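Local coordinates for protein Isomerase/lactonizing enzyme (Agrobacterium fabrum str. C58, PDB 2NQL) that is a member of the mandelate racemase/muconate lactonizing enzyme family of the enolase superfamily and holds a sodium ion, at residues F49-L54 with V73-V78; S141-L146 with A330-S335. One frame throughout, in Å; residues are numbered along the deposited sequence.

Contact 1: residues F49-L54 with V73-V78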
ATOM      1  N   PHE A  49      -8.697  12.668 -17.968  1.00 16.48           N
ATOM      2  CA  PHE A  49      -7.817  12.217 -19.060  1.00 17.10           C
ATOM      3  C   PHE A  49      -7.589  10.718 -18.803  1.00 14.65           C
ATOM      4  O   PHE A  49      -7.884  10.219 -17.697  1.00 17.35           O
ATOM      5  CB  PHE A  49      -6.475  12.969 -19.076  1.00 18.49           C
ATOM      6  CG  PHE A  49      -5.844  13.064 -17.723  1.00 18.89           C
ATOM      7  CD1 PHE A  49      -5.146  11.963 -17.206  1.00 20.41           C
ATOM      8  CD2 PHE A  49      -5.996  14.216 -16.935  1.00 18.06           C
ATOM      9  CE1 PHE A  49      -4.598  12.006 -15.905  1.00 24.72           C
ATOM     10  CE2 PHE A  49      -5.445  14.282 -15.639  1.00 18.63           C
ATOM     11  CZ  PHE A  49      -4.748  13.173 -15.126  1.00 19.92           C
ATOM     12  N   ASP A  50      -7.088  10.017 -19.810  1.00 12.14           N
ATOM     13  CA  ASP A  50      -6.688   8.612 -19.648  1.00 13.45           C
ATOM     14  C   ASP A  50      -5.174   8.630 -19.569  1.00 12.91           C
ATOM     15  O   ASP A  50      -4.527   9.400 -20.282  1.00 16.34           O
ATOM     16  CB  ASP A  50      -7.098   7.785 -20.849  1.00 17.57           C
ATOM     17  CG  ASP A  50      -8.571   7.398 -20.834  1.00 24.07           C
ATOM     18  OD1 ASP A  50      -9.276   7.614 -19.821  1.00 20.77           O
ATOM     19  OD2 ASP A  50      -9.025   6.863 -21.867  1.00 24.33           O
ATOM     20  N   ARG A  51      -4.602   7.809 -18.691  1.00 16.03           N
ATOM     21  CA  ARG A  51      -3.125   7.811 -18.545  1.00 15.75           C
ATOM     22  C   ARG A  51      -2.706   6.477 -17.950  1.00 15.15           C
ATOM     23  O   ARG A  51      -3.384   5.952 -17.070  1.00 17.50           O
ATOM     24  CB  ARG A  51      -2.663   8.961 -17.623  1.00 18.48           C
ATOM     25  CG  ARG A  51      -1.123   9.151 -17.562  1.00 15.41           C
ATOM     26  CD  ARG A  51      -0.767  10.495 -16.916  1.00 12.48           C
ATOM     27  NE  ARG A  51      -1.332  10.679 -15.586  1.00 15.68           N
ATOM     28  CZ  ARG A  51      -1.398  11.863 -14.975  1.00 15.46           C
ATOM     29  NH1 ARG A  51      -0.966  12.979 -15.586  1.00 20.61           N
ATOM     30  NH2 ARG A  51      -1.928  11.926 -13.771  1.00 16.65           N
ATOM     31  N   SER A  52      -1.603   5.928 -18.433  1.00 17.53           N
ATOM     32  CA  SER A  52      -1.053   4.743 -17.784  1.00 14.71           C
ATOM     33  C   SER A  52       0.459   4.855 -17.839  1.00 13.77           C
ATOM     34  O   SER A  52       1.010   5.692 -18.570  1.00 15.63           O
ATOM     35  CB  SER A  52      -1.518   3.458 -18.485  1.00 17.27           C
ATOM     36  OG  SER A  52      -1.105   3.434 -19.833  1.00 18.19           O
ATOM     37  N   VAL A  53       1.128   4.002 -17.066  1.00 13.79           N
ATOM     38  CA  VAL A  53       2.590   3.979 -17.062  1.00 14.29           C
ATOM     39  C   VAL A  53       3.052   2.771 -17.839  1.00 13.66           C
ATOM     40  O   VAL A  53       2.598   1.665 -17.559  1.00 19.61           O
ATOM     41  CB  VAL A  53       3.154   3.894 -15.601  1.00 18.81           C
ATOM     42  CG1 VAL A  53       4.683   3.515 -15.613  1.00 15.75           C
ATOM     43  CG2 VAL A  53       2.935   5.231 -14.877  1.00 16.56           C
ATOM     44  N   LEU A  54       3.955   2.981 -18.792  1.00 14.65           N
ATOM     45  CA  LEU A  54       4.503   1.894 -19.605  1.00 16.64           C
ATOM     46  C   LEU A  54       5.974   1.684 -19.265  1.00 16.16           C
ATOM     47  O   LEU A  54       6.693   2.657 -18.996  1.00 16.77           O
ATOM     48  CB  LEU A  54       4.389   2.250 -21.096  1.00 15.78           C
ATOM     49  CG  LEU A  54       2.967   2.127 -21.661  1.00 21.10           C
ATOM     50  CD1 LEU A  54       2.871   2.929 -22.951  1.00 22.21           C
ATOM     51  CD2 LEU A  54       2.701   0.661 -21.942  1.00 22.99           C
ATOM     52  N   VAL A  73      -3.250   8.441 -11.674  1.00 16.64           N
ATOM     53  CA  VAL A  73      -3.021   9.360 -10.561  1.00 16.74           C
ATOM     54  C   VAL A  73      -1.542   9.318 -10.164  1.00 16.94           C
ATOM     55  O   VAL A  73      -1.011   8.241  -9.868  1.00 18.59           O
ATOM     56  CB  VAL A  73      -3.928   9.027  -9.367  1.00 21.20           C
ATOM     57  CG1 VAL A  73      -3.694  10.030  -8.216  1.00 19.64           C
ATOM     58  CG2 VAL A  73      -5.421   9.054  -9.774  1.00 20.62           C
ATOM     59  N   ALA A  74      -0.903  10.483 -10.189  1.00 16.59           N
ATOM     60  CA  ALA A  74       0.500  10.640  -9.753  1.00 15.25           C
ATOM     61  C   ALA A  74       1.411   9.518 -10.318  1.00 21.37           C
ATOM     62  O   ALA A  74       1.992   8.727  -9.549  1.00 19.08           O
ATOM     63  CB  ALA A  74       0.541  10.686  -8.224  1.00 15.38           C
ATOM     64  N   PRO A  75       1.534   9.439 -11.665  1.00 15.98           N
ATOM     65  CA  PRO A  75       2.372   8.418 -12.289  1.00 18.44           C
ATOM     66  C   PRO A  75       3.857   8.589 -11.916  1.00 15.43           C
ATOM     67  O   PRO A  75       4.616   7.644 -12.049  1.00 15.54           O
ATOM     68  CB  PRO A  75       2.187   8.691 -13.787  1.00 17.98           C
ATOM     69  CG  PRO A  75       1.810  10.126 -13.874  1.00 19.84           C
ATOM     70  CD  PRO A  75       0.913  10.308 -12.683  1.00 15.84           C
ATOM     71  N   GLY A  76       4.237   9.795 -11.476  1.00 18.52           N
ATOM     72  CA  GLY A  76       5.550  10.045 -10.866  1.00 18.06           C
ATOM     73  C   GLY A  76       5.910   9.142  -9.684  1.00 18.14           C
ATOM     74  O   GLY A  76       7.100   8.957  -9.410  1.00 18.23           O
ATOM     75  N   ALA A  77       4.910   8.619  -8.975  1.00 14.90           N
ATOM     76  CA  ALA A  77       5.142   7.696  -7.857  1.00 19.90           C
ATOM     77  C   ALA A  77       5.748   6.363  -8.342  1.00 19.83           C
ATOM     78  O   ALA A  77       6.861   5.972  -7.916  1.00 15.28           O
ATOM     79  CB  ALA A  77       3.866   7.477  -7.068  1.00 20.89           C
ATOM     80  N   VAL A  78       5.068   5.682  -9.275  1.00 15.02           N
ATOM     81  CA  VAL A  78       5.643   4.481  -9.881  1.00 15.25           C
ATOM     82  C   VAL A  78       6.968   4.768 -10.588  1.00 14.61           C
ATOM     83  O   VAL A  78       7.934   3.968 -10.457  1.00 14.79           O
ATOM     84  CB  VAL A  78       4.649   3.741 -10.824  1.00 16.60           C
ATOM     85  CG1 VAL A  78       5.373   2.752 -11.735  1.00 18.10           C
ATOM     86  CG2 VAL A  78       3.611   3.000 -10.000  1.00 15.51           C
TER
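Arg51 turns one face of its guanidinium group to the CD-CG edge of Pro75, where the antiparallel sheet of the enolase-type N-terminal domain meets the start of helix 75-90. Pro75 CD reaches Arg51 NH2 at 3.4 Å and stands over that face, offset toward its rim, while Pro75 CG lies 3.6 Å from Arg51 NE; the two side chains cross at about a right angle. On the opposite face, Phe49, in the loop just before strand 50-59, sets CE1 over the centre of the guanidinium, 3.3 Å above its plane, and the flat cation is held between CE1 of a tilted aromatic ring and Pro75 CD. Its route there starts with CG anti to the backbone N (chi1 -172°) and bends at chi3 (56°), which brings the group against the proline.

Two residues farther along strand 50-59 the contact turns mainly apolar. Val53 splits its branches between two partners: CG2 touches Pro75 CB at 3.7 Å, and CG1 meets CG1 of Val78, one helical turn on, at 4.0 Å. Both valines have CG1 anti to the backbone N, and their side chains cross obliquely.

The second shell fixes the rotation of the arginine. Its NE donates to the carbonyl O of Gly71 and its NH2 to that of Ile72, so two successive carbonyls just ahead of Val73 hold the polar end while the proline supports its face. Val53 also pairs through its backbone with Thr69 of strand 64-70, and Asp84 of the second subunit packs against Arg51, which places this corner at the dimer interface. Within 73-78 the chain turns tightly into the helix, Ala77 N bonding to Ala74 O at 3.0 Å.

Contact 2: residues S141-L146 with A330-S335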
ATOM      1  N   SER A 141       4.439 -18.135 -26.310  1.00 25.80           N
ATOM      2  CA  SER A 141       3.520 -17.168 -25.683  1.00 19.84           C
ATOM      3  C   SER A 141       3.679 -17.303 -24.171  1.00 22.87           C
ATOM      4  O   SER A 141       4.099 -18.362 -23.661  1.00 21.43           O
ATOM      5  CB  SER A 141       2.067 -17.463 -26.086  1.00 18.92           C
ATOM      6  OG  SER A 141       1.686 -18.722 -25.559  1.00 21.48           O
ATOM      7  N   ILE A 142       3.375 -16.231 -23.436  1.00 21.34           N
ATOM      8  CA  ILE A 142       3.375 -16.341 -21.967  1.00 20.11           C
ATOM      9  C   ILE A 142       2.489 -17.511 -21.493  1.00 23.33           C
ATOM     10  O   ILE A 142       2.892 -18.297 -20.635  1.00 20.89           O
ATOM     11  CB  ILE A 142       2.967 -15.004 -21.301  1.00 17.50           C
ATOM     12  CG1 ILE A 142       4.125 -13.999 -21.431  1.00 19.18           C
ATOM     13  CG2 ILE A 142       2.494 -15.230 -19.833  1.00 20.69           C
ATOM     14  CD1 ILE A 142       3.712 -12.576 -21.087  1.00 20.05           C
ATOM     15  N   ARG A 143       1.313 -17.676 -22.086  1.00 22.08           N
ATOM     16  CA  ARG A 143       0.449 -18.746 -21.635  1.00 20.00           C
ATOM     17  C   ARG A 143       1.068 -20.129 -21.819  1.00 20.11           C
ATOM     18  O   ARG A 143       0.893 -21.000 -20.955  1.00 22.87           O
ATOM     19  CB  ARG A 143      -0.966 -18.649 -22.208  1.00 21.95           C
ATOM     20  CG  ARG A 143      -1.114 -18.877 -23.730  1.00 21.10           C
ATOM     21  CD  ARG A 143      -2.521 -18.432 -24.135  1.00 26.86           C
ATOM     22  NE  ARG A 143      -2.796 -18.451 -25.577  1.00 23.42           N
ATOM     23  CZ  ARG A 143      -2.367 -17.550 -26.451  1.00 28.46           C
ATOM     24  NH1 ARG A 143      -1.571 -16.546 -26.072  1.00 22.81           N
ATOM     25  NH2 ARG A 143      -2.710 -17.670 -27.727  1.00 27.47           N
ATOM     26  N   ASP A 144       1.794 -20.306 -22.924  1.00 22.29           N
ATOM     27  CA  ASP A 144       2.518 -21.550 -23.187  1.00 27.13           C
ATOM     28  C   ASP A 144       3.608 -21.766 -22.161  1.00 29.91           C
ATOM     29  O   ASP A 144       3.704 -22.834 -21.558  1.00 26.70           O
ATOM     30  CB  ASP A 144       3.095 -21.557 -24.595  1.00 29.24           C
ATOM     31  CG  ASP A 144       2.243 -22.368 -25.573  1.00 35.78           C
ATOM     32  OD1 ASP A 144       1.355 -23.134 -25.128  1.00 47.24           O
ATOM     33  OD2 ASP A 144       2.470 -22.244 -26.792  1.00 44.89           O
ATOM     34  N   LEU A 145       4.389 -20.720 -21.925  1.00 25.78           N
ATOM     35  CA  LEU A 145       5.429 -20.731 -20.900  1.00 27.27           C
ATOM     36  C   LEU A 145       4.920 -21.054 -19.501  1.00 25.84           C
ATOM     37  O   LEU A 145       5.614 -21.699 -18.715  1.00 30.20           O
ATOM     38  CB  LEU A 145       6.161 -19.391 -20.917  1.00 27.88           C
ATOM     39  CG  LEU A 145       7.571 -19.292 -20.361  1.00 37.21           C
ATOM     40  CD1 LEU A 145       8.532 -20.215 -21.085  1.00 32.69           C
ATOM     41  CD2 LEU A 145       8.007 -17.860 -20.504  1.00 26.96           C
ATOM     42  N   LEU A 146       3.693 -20.634 -19.207  1.00 23.98           N
ATOM     43  CA  LEU A 146       3.011 -20.910 -17.950  1.00 25.39           C
ATOM     44  C   LEU A 146       2.354 -22.301 -17.893  1.00 28.27           C
ATOM     45  O   LEU A 146       1.612 -22.599 -16.952  1.00 32.90           O
ATOM     46  CB  LEU A 146       1.955 -19.818 -17.694  1.00 24.91           C
ATOM     47  CG  LEU A 146       2.424 -18.425 -17.268  1.00 24.68           C
ATOM     48  CD1 LEU A 146       1.232 -17.507 -17.150  1.00 27.69           C
ATOM     49  CD2 LEU A 146       3.172 -18.491 -15.939  1.00 31.66           C
ATOM     50  N   ALA A 330      -2.383 -14.668 -18.700  1.00 16.43           N
ATOM     51  CA  ALA A 330      -2.449 -15.333 -17.399  1.00 17.54           C
ATOM     52  C   ALA A 330      -3.812 -15.977 -17.165  1.00 19.96           C
ATOM     53  O   ALA A 330      -3.882 -17.110 -16.706  1.00 20.26           O
ATOM     54  CB  ALA A 330      -2.135 -14.356 -16.294  1.00 18.70           C
ATOM     55  N   SER A 331      -4.890 -15.250 -17.489  1.00 18.72           N
ATOM     56  CA  SER A 331      -6.261 -15.766 -17.294  1.00 20.71           C
ATOM     57  C   SER A 331      -6.489 -17.099 -18.007  1.00 22.10           C
ATOM     58  O   SER A 331      -7.206 -17.977 -17.500  1.00 21.77           O
ATOM     59  CB  SER A 331      -7.305 -14.772 -17.817  1.00 24.26           C
ATOM     60  OG  SER A 331      -7.304 -13.584 -17.051  1.00 21.69           O
ATOM     61  N   SER A 332      -5.883 -17.231 -19.181  1.00 20.79           N
ATOM     62  CA  SER A 332      -6.100 -18.401 -20.051  1.00 20.85           C
ATOM     63  C   SER A 332      -5.626 -19.723 -19.456  1.00 29.21           C
ATOM     64  O   SER A 332      -6.083 -20.772 -19.875  1.00 25.10           O
ATOM     65  CB  SER A 332      -5.443 -18.176 -21.405  1.00 19.13           C
ATOM     66  OG  SER A 332      -4.044 -18.371 -21.316  1.00 21.04           O
ATOM     67  N   THR A 333      -4.722 -19.652 -18.476  1.00 23.31           N
ATOM     68  CA  THR A 333      -4.111 -20.819 -17.831  1.00 24.14           C
ATOM     69  C   THR A 333      -4.883 -21.290 -16.604  1.00 27.28           C
ATOM     70  O   THR A 333      -4.515 -22.302 -15.993  1.00 26.80           O
ATOM     71  CB  THR A 333      -2.654 -20.489 -17.356  1.00 23.55           C
ATOM     72  OG1 THR A 333      -2.715 -19.607 -16.209  1.00 23.02           O
ATOM     73  CG2 THR A 333      -1.846 -19.859 -18.487  1.00 22.58           C
ATOM     74  N   LEU A 334      -5.933 -20.560 -16.235  1.00 23.15           N
ATOM     75  CA  LEU A 334      -6.593 -20.726 -14.940  1.00 24.42           C
ATOM     76  C   LEU A 334      -7.811 -21.621 -15.033  1.00 23.30           C
ATOM     77  O   LEU A 334      -8.752 -21.332 -15.768  1.00 24.54           O
ATOM     78  CB  LEU A 334      -6.971 -19.371 -14.320  1.00 22.09           C
ATOM     79  CG  LEU A 334      -5.846 -18.333 -14.117  1.00 21.79           C
ATOM     80  CD1 LEU A 334      -6.380 -17.018 -13.491  1.00 26.33           C
ATOM     81  CD2 LEU A 334      -4.721 -18.906 -13.266  1.00 23.11           C
ATOM     82  N   SER A 335      -7.786 -22.711 -14.264  1.00 27.63           N
ATOM     83  CA  SER A 335      -8.888 -23.686 -14.220  1.00 27.47           C
ATOM     84  C   SER A 335     -10.217 -23.093 -13.744  1.00 29.47           C
ATOM     85  O   SER A 335     -11.288 -23.522 -14.185  1.00 28.69           O
ATOM     86  CB  SER A 335      -8.484 -24.883 -13.359  1.00 33.38           C
ATOM     87  OG  SER A 335      -8.334 -24.482 -12.004  1.00 27.23           O
TER
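Arg143, on the short helix 142-145, runs its aliphatic chain past Ser332 in the type I turn Ser331-Leu334, at the end region of helix 322-331. Its CB lies 3.2 Å from Ser332 OG and 4.0 Å from Thr333 CG2. With chi1 at 68°, CG sits between the backbone N and the carbonyl carbon, 3.8 Å from Ser332 OG, and the chain runs extended to NE; CD comes back to 3.2 Å from that OG. The hydroxyl is hydrogen-bonded to the carbonyl O of Gln329; it approaches the arginine at CB, CG and CD, the guanidinium lying farther off and obliquely. At the tip, NH1 bonds to Gln329 OE1, and NH2 to both Pro368 O and Asp151 OD1, the latter a salt bridge.

Beside it, Leu146 CB packs on Thr333 CG2 at 3.9 Å, the two side chains crossing at about a right angle. Thr333 OG1 turns back to donate to Ala330 O at 2.8 Å in the carbonyl plane, an oxygen that also accepts from Thr333 N.

The contact thus joins the short helix after helix 117-138, whose Trp131 touches Leu146, to the end of a helix of the TIM-barrel-like domain, with Ile299 of helix 295-308 against Thr333.

In the fold
Contacts 1 and 2 lie in series along the chain, their centres 27 Å apart and their nearest atoms about 13 Å apart, so they do not touch. Helix 117-138 connects them: Asp121 and Ala122, near its start, pack on Val78 of contact 1, while Trp131, farther along, packs on Leu146 of contact 2. Contact 1 holds sheet to helix inside the N-terminal domain and borders the second subunit; contact 2 joins that family region to the barrel-like one within a single chain. The sodium ion is bound at Glu240 and Glu266, residues that belong to neither contact.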